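Local structure of N-terminal acetyltransferase B complex subunit NAT3 (Candida albicans, 5K04) at residues F13-N16 with P17-D21; V29-Y32 with S33-L36; T79-D82 with Q83-R86. The protein acts as a subunit of the NatB N-terminal acetyltransferase complex, a GNAT-family enzyme that probably transfers acetyl groups from acetyl-CoA to protein N termini. All blocks are in the same frame, centred on the assembly; numbering follows the deposited sequence.

Contact 1: F13-N16 with P17-D21; sequences FELN and PVNLD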
loop_
_atom_site.group_PDB
_atom_site.type_symbol
_atom_site.label_atom_id
_atom_site.label_comp_id
_atom_site.label_asym_id
_atom_site.label_seq_id
_atom_site.Cartn_x
_atom_site.Cartn_y
_atom_site.Cartn_z
ATOM N N PHE B 13 -3.474 -2.734 1.556
ATOM C CA PHE B 13 -2.468 -2.771 0.502
ATOM C C PHE B 13 -2.827 -3.752 -0.611
ATOM O O PHE B 13 -2.221 -3.695 -1.690
ATOM C CB PHE B 13 -1.105 -3.146 1.088
ATOM C CG PHE B 13 -0.487 -2.079 1.977
ATOM C CD1 PHE B 13 -0.236 -0.798 1.492
ATOM C CD2 PHE B 13 -0.119 -2.374 3.285
ATOM C CE1 PHE B 13 0.363 0.172 2.302
ATOM C CE2 PHE B 13 0.474 -1.412 4.099
ATOM C CZ PHE B 13 0.718 -0.136 3.612
ATOM N N GLU B 14 -3.791 -4.648 -0.377
ATOM C CA GLU B 14 -4.077 -5.744 -1.298
ATOM C C GLU B 14 -5.521 -5.724 -1.784
ATOM O O GLU B 14 -6.011 -6.722 -2.318
ATOM C CB GLU B 14 -3.727 -7.074 -0.632
ATOM C CG GLU B 14 -2.213 -7.244 -0.470
ATOM C CD GLU B 14 -1.832 -8.382 0.453
ATOM O OE1 GLU B 14 -2.736 -8.981 1.073
ATOM O OE2 GLU B 14 -0.626 -8.679 0.562
ATOM N N LEU B 15 -6.191 -4.587 -1.624
ATOM C CA LEU B 15 -7.618 -4.419 -1.844
ATOM C C LEU B 15 -7.957 -3.771 -3.182
ATOM O O LEU B 15 -9.131 -3.496 -3.439
ATOM C CB LEU B 15 -8.211 -3.559 -0.721
ATOM C CG LEU B 15 -8.814 -4.265 0.495
ATOM C CD1 LEU B 15 -9.515 -3.238 1.383
ATOM C CD2 LEU B 15 -9.768 -5.405 0.088
ATOM N N ASN B 16 -6.969 -3.450 -4.009
ATOM C CA ASN B 16 -7.290 -2.732 -5.240
ATOM C C ASN B 16 -8.242 -3.496 -6.165
ATOM O O ASN B 16 -9.096 -2.841 -6.788
ATOM C CB ASN B 16 -5.993 -2.338 -5.950
ATOM C CG ASN B 16 -5.241 -1.233 -5.209
ATOM O OD1 ASN B 16 -5.837 -0.457 -4.451
ATOM N ND2 ASN B 16 -3.933 -1.156 -5.430
ATOM N N PRO B 17 -8.193 -4.833 -6.278
ATOM C CA PRO B 17 -9.195 -5.519 -7.115
ATOM C C PRO B 17 -10.623 -5.195 -6.703
ATOM O O PRO B 17 -11.525 -5.106 -7.549
ATOM C CB PRO B 17 -8.872 -7.005 -6.900
ATOM C CG PRO B 17 -7.440 -7.025 -6.546
ATOM C CD PRO B 17 -7.193 -5.785 -5.741
ATOM N N VAL B 18 -10.837 -4.976 -5.410
ATOM C CA VAL B 18 -12.142 -4.572 -4.914
ATOM C C VAL B 18 -12.311 -3.054 -4.989
ATOM O O VAL B 18 -13.312 -2.554 -5.513
ATOM C CB VAL B 18 -12.321 -5.096 -3.478
ATOM C CG1 VAL B 18 -13.579 -4.523 -2.854
ATOM C CG2 VAL B 18 -12.380 -6.616 -3.485
ATOM N N ASN B 19 -11.340 -2.298 -4.480
ATOM C CA ASN B 19 -11.517 -0.857 -4.299
ATOM C C ASN B 19 -11.224 -0.039 -5.552
ATOM O O ASN B 19 -11.327 1.193 -5.500
ATOM C CB ASN B 19 -10.655 -0.375 -3.135
ATOM C CG ASN B 19 -11.317 -0.637 -1.773
ATOM O OD1 ASN B 19 -12.282 -1.403 -1.671
ATOM N ND2 ASN B 19 -10.798 0.008 -0.728
ATOM N N LEU B 20 -10.878 -0.683 -6.670
ATOM C CA LEU B 20 -10.832 0.003 -7.953
ATOM C C LEU B 20 -12.172 -0.038 -8.669
ATOM O O LEU B 20 -12.314 0.604 -9.719
ATOM C CB LEU B 20 -9.751 -0.595 -8.860
ATOM C CG LEU B 20 -8.303 -0.235 -8.515
ATOM C CD1 LEU B 20 -7.275 -1.032 -9.359
ATOM C CD2 LEU B 20 -8.093 1.254 -8.695
ATOM N N ASP B 21 -13.134 -0.787 -8.129
ATOM C CA ASP B 21 -14.511 -0.738 -8.598
ATOM C C ASP B 21 -15.018 0.700 -8.536
ATOM O O ASP B 21 -14.754 1.403 -7.550
ATOM C CB ASP B 21 -15.394 -1.650 -7.737
ATOM C CG ASP B 21 -16.878 -1.454 -7.991
ATOM O OD1 ASP B 21 -17.472 -0.537 -7.395
ATOM O OD2 ASP B 21 -17.440 -2.213 -8.804
#

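Contact 2: V29-Y32 with S33-L36; sequences VSFY and SQYL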
loop_
_atom_site.group_PDB
_atom_site.type_symbol
_atom_site.label_atom_id
_atom_site.label_comp_id
_atom_site.label_asym_id
_atom_site.label_seq_id
_atom_site.Cartn_x
_atom_site.Cartn_y
_atom_site.Cartn_z
ATOM N N VAL B 29 -7.068 6.593 5.578
ATOM C CA VAL B 29 -6.511 5.745 6.631
ATOM C C VAL B 29 -7.281 5.907 7.942
ATOM O O VAL B 29 -7.603 4.921 8.622
ATOM C CB VAL B 29 -5.016 6.074 6.786
ATOM C CG1 VAL B 29 -4.406 5.469 8.052
ATOM C CG2 VAL B 29 -4.270 5.624 5.535
ATOM N N SER B 30 -7.612 7.152 8.301
ATOM C CA SER B 30 -8.223 7.416 9.600
ATOM C C SER B 30 -9.625 6.826 9.705
ATOM O O SER B 30 -10.056 6.432 10.793
ATOM C CB SER B 30 -8.272 8.917 9.848
ATOM O OG SER B 30 -9.111 9.542 8.886
ATOM N N PHE B 31 -10.347 6.771 8.593
ATOM C CA PHE B 31 -11.709 6.252 8.600
ATOM C C PHE B 31 -11.715 4.732 8.795
ATOM O O PHE B 31 -12.444 4.203 9.641
ATOM C CB PHE B 31 -12.384 6.662 7.288
ATOM C CG PHE B 31 -13.849 6.375 7.223
ATOM C CD1 PHE B 31 -14.756 7.168 7.922
ATOM C CD2 PHE B 31 -14.336 5.350 6.416
ATOM C CE1 PHE B 31 -16.129 6.923 7.846
ATOM C CE2 PHE B 31 -15.711 5.099 6.328
ATOM C CZ PHE B 31 -16.608 5.888 7.046
ATOM N N TYR B 32 -10.904 4.020 8.009
ATOM C CA TYR B 32 -10.730 2.582 8.205
ATOM C C TYR B 32 -10.281 2.259 9.618
ATOM O O TYR B 32 -10.824 1.356 10.263
ATOM C CB TYR B 32 -9.704 2.044 7.222
ATOM C CG TYR B 32 -10.193 2.039 5.818
ATOM C CD1 TYR B 32 -11.304 1.279 5.458
ATOM C CD2 TYR B 32 -9.550 2.799 4.842
ATOM C CE1 TYR B 32 -11.754 1.270 4.161
ATOM C CE2 TYR B 32 -9.987 2.799 3.555
ATOM C CZ TYR B 32 -11.078 2.035 3.204
ATOM O OH TYR B 32 -11.484 2.054 1.896
ATOM N N SER B 33 -9.252 2.960 10.094
ATOM C CA SER B 33 -8.691 2.656 11.405
ATOM C C SER B 33 -9.685 2.970 12.522
ATOM O O SER B 33 -9.689 2.295 13.559
ATOM C CB SER B 33 -7.393 3.440 11.604
ATOM O OG SER B 33 -7.694 4.817 11.746
ATOM N N GLN B 34 -10.520 3.991 12.324
ATOM C CA GLN B 34 -11.568 4.325 13.287
ATOM C C GLN B 34 -12.551 3.175 13.462
ATOM O O GLN B 34 -12.962 2.864 14.584
ATOM C CB GLN B 34 -12.319 5.592 12.837
ATOM C CG GLN B 34 -13.497 5.963 13.741
ATOM C CD GLN B 34 -14.462 7.006 13.144
ATOM O OE1 GLN B 34 -14.617 7.131 11.926
ATOM N NE2 GLN B 34 -15.118 7.750 14.022
ATOM N N TYR B 35 -12.971 2.556 12.356
ATOM C CA TYR B 35 -13.868 1.411 12.461
ATOM C C TYR B 35 -13.186 0.240 13.151
ATOM O O TYR B 35 -13.806 -0.450 13.967
ATOM C CB TYR B 35 -14.376 1.024 11.075
ATOM C CG TYR B 35 -15.562 1.872 10.672
ATOM C CD1 TYR B 35 -15.431 3.247 10.498
ATOM C CD2 TYR B 35 -16.812 1.306 10.485
ATOM C CE1 TYR B 35 -16.520 4.037 10.137
ATOM C CE2 TYR B 35 -17.904 2.078 10.127
ATOM C CZ TYR B 35 -17.750 3.437 9.956
ATOM O OH TYR B 35 -18.829 4.198 9.620
ATOM N N LEU B 36 -11.902 0.015 12.852
ATOM C CA LEU B 36 -11.164 -1.035 13.546
ATOM C C LEU B 36 -10.971 -0.713 15.017
ATOM O O LEU B 36 -10.847 -1.631 15.833
ATOM C CB LEU B 36 -9.807 -1.265 12.886
ATOM C CG LEU B 36 -9.896 -1.791 11.452
ATOM C CD1 LEU B 36 -8.537 -1.695 10.801
ATOM C CD2 LEU B 36 -10.415 -3.224 11.384
#

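Contact 3: T79-D82 with Q83-R86; sequences TVLD and QYRR. Unlike the reference sequence in segment 79-82: Leu81 (reference Ser). With COA (coenzyme A), chain D.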
loop_
_atom_site.group_PDB
_atom_site.type_symbol
_atom_site.label_atom_id
_atom_site.label_comp_id
_atom_site.label_asym_id
_atom_site.label_seq_id
_atom_site.Cartn_x
_atom_site.Cartn_y
_atom_site.Cartn_z
ATOM N N THR B 79 -18.813 -4.433 -0.258
ATOM C CA THR B 79 -18.374 -4.593 -1.635
ATOM C C THR B 79 -17.888 -6.012 -1.837
ATOM O O THR B 79 -17.398 -6.663 -0.913
ATOM C CB THR B 79 -17.247 -3.631 -2.053
ATOM O OG1 THR B 79 -16.250 -3.546 -1.019
ATOM C CG2 THR B 79 -17.810 -2.290 -2.307
ATOM N N VAL B 80 -17.996 -6.461 -3.077
ATOM C CA VAL B 80 -17.620 -7.802 -3.480
ATOM C C VAL B 80 -16.813 -7.690 -4.760
ATOM O O VAL B 80 -17.213 -6.983 -5.692
ATOM C CB VAL B 80 -18.862 -8.690 -3.685
ATOM C CG1 VAL B 80 -18.473 -10.069 -4.230
ATOM C CG2 VAL B 80 -19.630 -8.811 -2.378
ATOM N N LEU B 81 -15.659 -8.354 -4.784
ATOM C CA LEU B 81 -14.861 -8.484 -6.000
ATOM C C LEU B 81 -15.703 -9.038 -7.150
ATOM O O LEU B 81 -16.510 -9.951 -6.962
ATOM C CB LEU B 81 -13.663 -9.399 -5.721
ATOM C CG LEU B 81 -12.684 -9.644 -6.858
ATOM C CD1 LEU B 81 -12.136 -8.310 -7.292
ATOM C CD2 LEU B 81 -11.568 -10.608 -6.412
ATOM N N ASP B 82 -15.498 -8.471 -8.355
ATOM C CA ASP B 82 -16.297 -8.825 -9.535
ATOM C C ASP B 82 -16.323 -10.331 -9.808
ATOM O O ASP B 82 -17.355 -10.876 -10.211
ATOM C CB ASP B 82 -15.761 -8.077 -10.763
ATOM C CG ASP B 82 -14.271 -8.302 -10.987
ATOM O OD1 ASP B 82 -13.664 -9.105 -10.244
ATOM O OD2 ASP B 82 -13.703 -7.666 -11.905
ATOM N N GLN B 83 -15.191 -11.022 -9.605
ATOM C CA GLN B 83 -15.132 -12.454 -9.896
ATOM C C GLN B 83 -16.101 -13.245 -9.031
ATOM O O GLN B 83 -16.539 -14.332 -9.425
ATOM C CB GLN B 83 -13.709 -12.992 -9.692
ATOM C CG GLN B 83 -12.602 -12.214 -10.401
ATOM C CD GLN B 83 -12.585 -12.427 -11.915
ATOM O OE1 GLN B 83 -12.684 -13.555 -12.401
ATOM N NE2 GLN B 83 -12.454 -11.333 -12.665
ATOM N N TYR B 84 -16.457 -12.716 -7.856
ATOM C CA TYR B 84 -17.243 -13.458 -6.872
ATOM C C TYR B 84 -18.623 -12.840 -6.638
ATOM O O TYR B 84 -19.197 -12.972 -5.558
ATOM C CB TYR B 84 -16.447 -13.584 -5.570
ATOM C CG TYR B 84 -15.136 -14.335 -5.784
ATOM C CD1 TYR B 84 -15.128 -15.718 -5.916
ATOM C CD2 TYR B 84 -13.921 -13.674 -5.887
ATOM C CE1 TYR B 84 -13.963 -16.420 -6.138
ATOM C CE2 TYR B 84 -12.732 -14.386 -6.108
ATOM C CZ TYR B 84 -12.772 -15.763 -6.238
ATOM O OH TYR B 84 -11.633 -16.492 -6.454
ATOM N N ARG B 85 -19.184 -12.210 -7.664
ATOM C CA ARG B 85 -20.506 -11.615 -7.624
ATOM C C ARG B 85 -21.569 -12.609 -8.104
ATOM O O ARG B 85 -21.269 -13.595 -8.778
ATOM C CB ARG B 85 -20.527 -10.336 -8.471
ATOM C CG ARG B 85 -19.685 -9.215 -7.851
ATOM C CD ARG B 85 -19.878 -7.884 -8.546
ATOM N NE ARG B 85 -19.008 -6.872 -7.959
ATOM C CZ ARG B 85 -18.887 -5.620 -8.392
ATOM N NH1 ARG B 85 -19.592 -5.200 -9.437
ATOM N NH2 ARG B 85 -18.055 -4.786 -7.772
ATOM N N ARG B 86 -22.830 -12.327 -7.726
ATOM C CA ARG B 86 -24.026 -13.106 -8.106
ATOM C C ARG B 86 -24.024 -14.522 -7.536
ATOM O O ARG B 86 -24.633 -15.424 -8.117
ATOM C CB ARG B 86 -24.220 -13.170 -9.628
ATOM C CG ARG B 86 -24.272 -11.833 -10.313
ATOM C CD ARG B 86 -25.084 -10.815 -9.526
ATOM N NE ARG B 86 -26.497 -11.169 -9.378
ATOM C CZ ARG B 86 -27.453 -10.826 -10.239
ATOM N NH1 ARG B 86 -27.140 -10.132 -11.331
ATOM N NH2 ARG B 86 -28.720 -11.184 -10.010
HETATM N N1A COA D . -27.544 -6.702 -11.635
HETATM C C2A COA D . -28.999 -7.008 -11.457
HETATM N N3A COA D . -29.244 -7.470 -10.029
HETATM C C4A COA D . -28.234 -7.695 -8.973
HETATM C C5A COA D . -26.667 -7.451 -9.263
HETATM C C6A COA D . -26.360 -6.860 -10.695
HETATM N N6A COA D . -25.064 -6.451 -11.123
HETATM N N7A COA D . -25.822 -7.592 -7.967
HETATM C C8A COA D . -26.716 -7.894 -6.710
HETATM N N9A COA D . -28.162 -7.876 -7.479
HETATM C C1B COA D . -29.475 -7.938 -6.524
HETATM C C2B COA D . -30.608 -8.910 -6.980
HETATM O O2B COA D . -31.917 -8.557 -7.433
HETATM C C3B COA D . -30.128 -10.020 -6.073
HETATM O O3B COA D . -30.543 -11.380 -5.905
HETATM P P3B COA D . -30.535 -12.833 -6.653
HETATM O O7A COA D . -29.681 -13.743 -5.789
HETATM O O8A COA D . -32.001 -13.283 -6.598
HETATM O O9A COA D . -29.970 -12.599 -8.034
HETATM C C4B COA D . -29.261 -9.293 -4.910
HETATM O O4B COA D . -29.038 -7.839 -5.120
HETATM C C5B COA D . -28.260 -10.146 -4.041
HETATM O O5B COA D . -27.015 -10.644 -4.540
HETATM P P1A COA D . -25.546 -11.136 -4.079
HETATM O O1A COA D . -25.570 -11.254 -2.600
HETATM O O2A COA D . -25.214 -12.394 -4.822
HETATM O O3A COA D . -24.606 -9.977 -4.549
HETATM P P2A COA D . -23.061 -9.670 -4.891
HETATM O O4A COA D . -22.892 -9.855 -6.371
HETATM O O5A COA D . -22.207 -10.434 -4.004
HETATM O O6A COA D . -23.013 -8.091 -4.593
HETATM C CBP COA D . -23.034 -5.437 -4.775
HETATM C CCP COA D . -23.824 -6.917 -4.734
HETATM C CDP COA D . -24.129 -4.191 -5.057
HETATM C CEP COA D . -22.190 -5.199 -3.326
HETATM C CAP COA D . -21.884 -5.490 -6.077
HETATM O OAP COA D . -22.292 -6.123 -7.267
HETATM C C9P COA D . -20.734 -4.365 -5.972
HETATM O O9P COA D . -20.797 -3.164 -6.605
HETATM N N8P COA D . -19.890 -4.409 -4.706
HETATM C C7P COA D . -19.462 -3.107 -3.929
HETATM C C6P COA D . -19.999 -1.730 -4.467
HETATM C C5P COA D . -21.556 -1.224 -4.347
HETATM O O5P COA D . -22.301 -0.872 -5.401
HETATM N N4P COA D . -22.144 -1.284 -2.993
HETATM C C3P COA D . -23.069 -1.897 -2.065
HETATM C C2P COA D . -24.543 -2.247 -2.181
HETATM S S1P COA D . -25.842 -1.051 -2.251
#

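Contact 1: F13-N16 with P17-D21
The flat amide of Asn19 meets the branched end of Leu15 at a slant. Leu15 CD1 lies 4.1 Å from Asn19 ND2, and this is packing only. The polar atoms of that amide have other partners. OD1 is hydrogen-bonded to Tyr57 OH and ND2 to OD1 of Asn26, and these two bonds fix its rotation. The second amide, that of Asn16, takes its partners from the other chain. Its CG stands beside its own backbone N (chi1 -71°), and its ND2 is hydrogen-bonded to Asp551 and Thr444 of the partner subunit. Asn16 CB touches the leucine one turn on, 3.9 Å from Leu20 CD1. The Pro17 ring brings its CD to 3.7 Å from Glu14 O.

The backbone makes the turn. Asn19 N bonds to Leu15 O at 2.7 Å, nearly straight at 168°. Val18 N adds a weak bond to Leu15 O at 3.0 Å, so one carbonyl takes two N-H groups. Leu20 N bonds to Asn16 O at 2.8 Å and is more bent, at 140°. Pro17 has no N-H to give, which costs little in a first turn, where N-H groups have few helix carbonyls before them. Leu15 CD2 and Val18 CB touch loosely at 4.4 Å.

Leu15 and Val18 rest on strand 53-65, through Ala54 and Tyr57. Pro17 and Leu20 pack on Ser554 and Ile437 of the partner subunit. The arrangement is a single proline-containing turn, the short helix 16-19 that follows the first strand of this GNAT fold, wedged between the central sheet and the other chain of the NatB complex.

Contact 2: V29-Y32 with S33-L36
Helix 29-38 follows the short helix 16-19 in this GNAT domain, and Phe31 and Tyr35 lie one turn apart along it. Their side chains run side by side and point the same way. Tyr35 CE1 sits over one face of the Phe31 ring, toward its rim, 3.6 Å from Phe31 CZ. The ring centroids are 4.9 Å apart and the planes are turned by 50°, so the two rings meet obliquely. Phe31 CG is anti to its backbone N (chi1 -172°), which lays the ring alongside that of Tyr35. The Tyr35 ring also sets an edge against the backbone, with CD1 3.3 Å from Phe31 O. The extended Gln34 chain passes the other ring at a slant, its OE1 4.0 Å from Phe31 CD1.

Regular helical bonds hold the turns. Ser33 N bonds to Val29 O at 3.0 Å, and Gln34 N to Ser30 O at 2.9 Å. Tyr35 N and Leu36 N continue the series to Phe31 O and Tyr32 O. Ser33 OG folds back over the preceding turn (chi1 70°) and lies 3.0 Å from Ser30 O and 3.1 Å from Val29 O. This hydroxyl is hydrogen-bonded to Ser479 OG of the partner subunit.

Tyr32 is buried, and its OH is hydrogen-bonded to Phe27 N. Tyr32, Tyr35 and Leu36 pack on Phe43 of strand 43-48. Phe31 and Tyr32 rest on Met59 of strand 53-65. Ser30, Ser33 and Leu36 meet the partner subunit, so the helix lies between the central sheet and that chain.

Contact 3: T79-D82 with Q83-R86
Arg85 starts with CG beside its backbone N (chi1 -69°) and runs straight from CG to NE, which brings its guanidinium back to the carbonyl of Val80. NE and NH2 both bond to that one oxygen: Arg85 NE to Val80 O is 2.9 Å and Arg85 NH2 to Val80 O is 3.1 Å. The oxygen lies in the guanidinium plane. Asp82 CB covers one face of the group and coenzyme A C9P the other, with Arg85 CZ 3.3 Å from C9P. NH2 also forms a salt bridge with Asp21, and NH1 one with Asp368 of the partner subunit.

Residues 85-90 fit the Q/R-x-x-G-x-G/A signature of the GNAT pyrophosphate-binding loop, where Gly88 N and Ala90 N also bond to the cofactor. Arg86 N donates a hydrogen bond to O4A of coenzyme A, 2.8 Å long. The Arg86 chain is bent at chi2 and chi3 (-41° and -63°), so its guanidinium lies flat over the adenine. Arg86 NH2 reaches the 3'-phosphate, 2.7 Å from O9A. At the start of the loop Tyr84 N bonds to Leu81 O at 2.9 Å. Leu81 CD2 packs against the edge of the Tyr84 ring, 3.9 Å from its CD2.

In the fold
From the N terminus, strand 3-6 leads into contact 1, which closes the single turn of helix 16-19. Contact 2 comes next, within helix 29-38. Strands 43-48, 53-65 and 70-80 follow, and contact 3 closes the turn after the last of them, before helix 89-96. The three are in series and none nests or crosses. Contact 1 touches both others. Asn19 ND2 packs 3.4 Å from Tyr32 OH of contact 2. Toward contact 3, Val18 packs on Thr79 and Leu81, beside the Asp21-Arg85 salt bridge. Contacts 2 and 3 do not touch. Contact 1 thus lies between helix 29-38 and the cofactor loop and touches both.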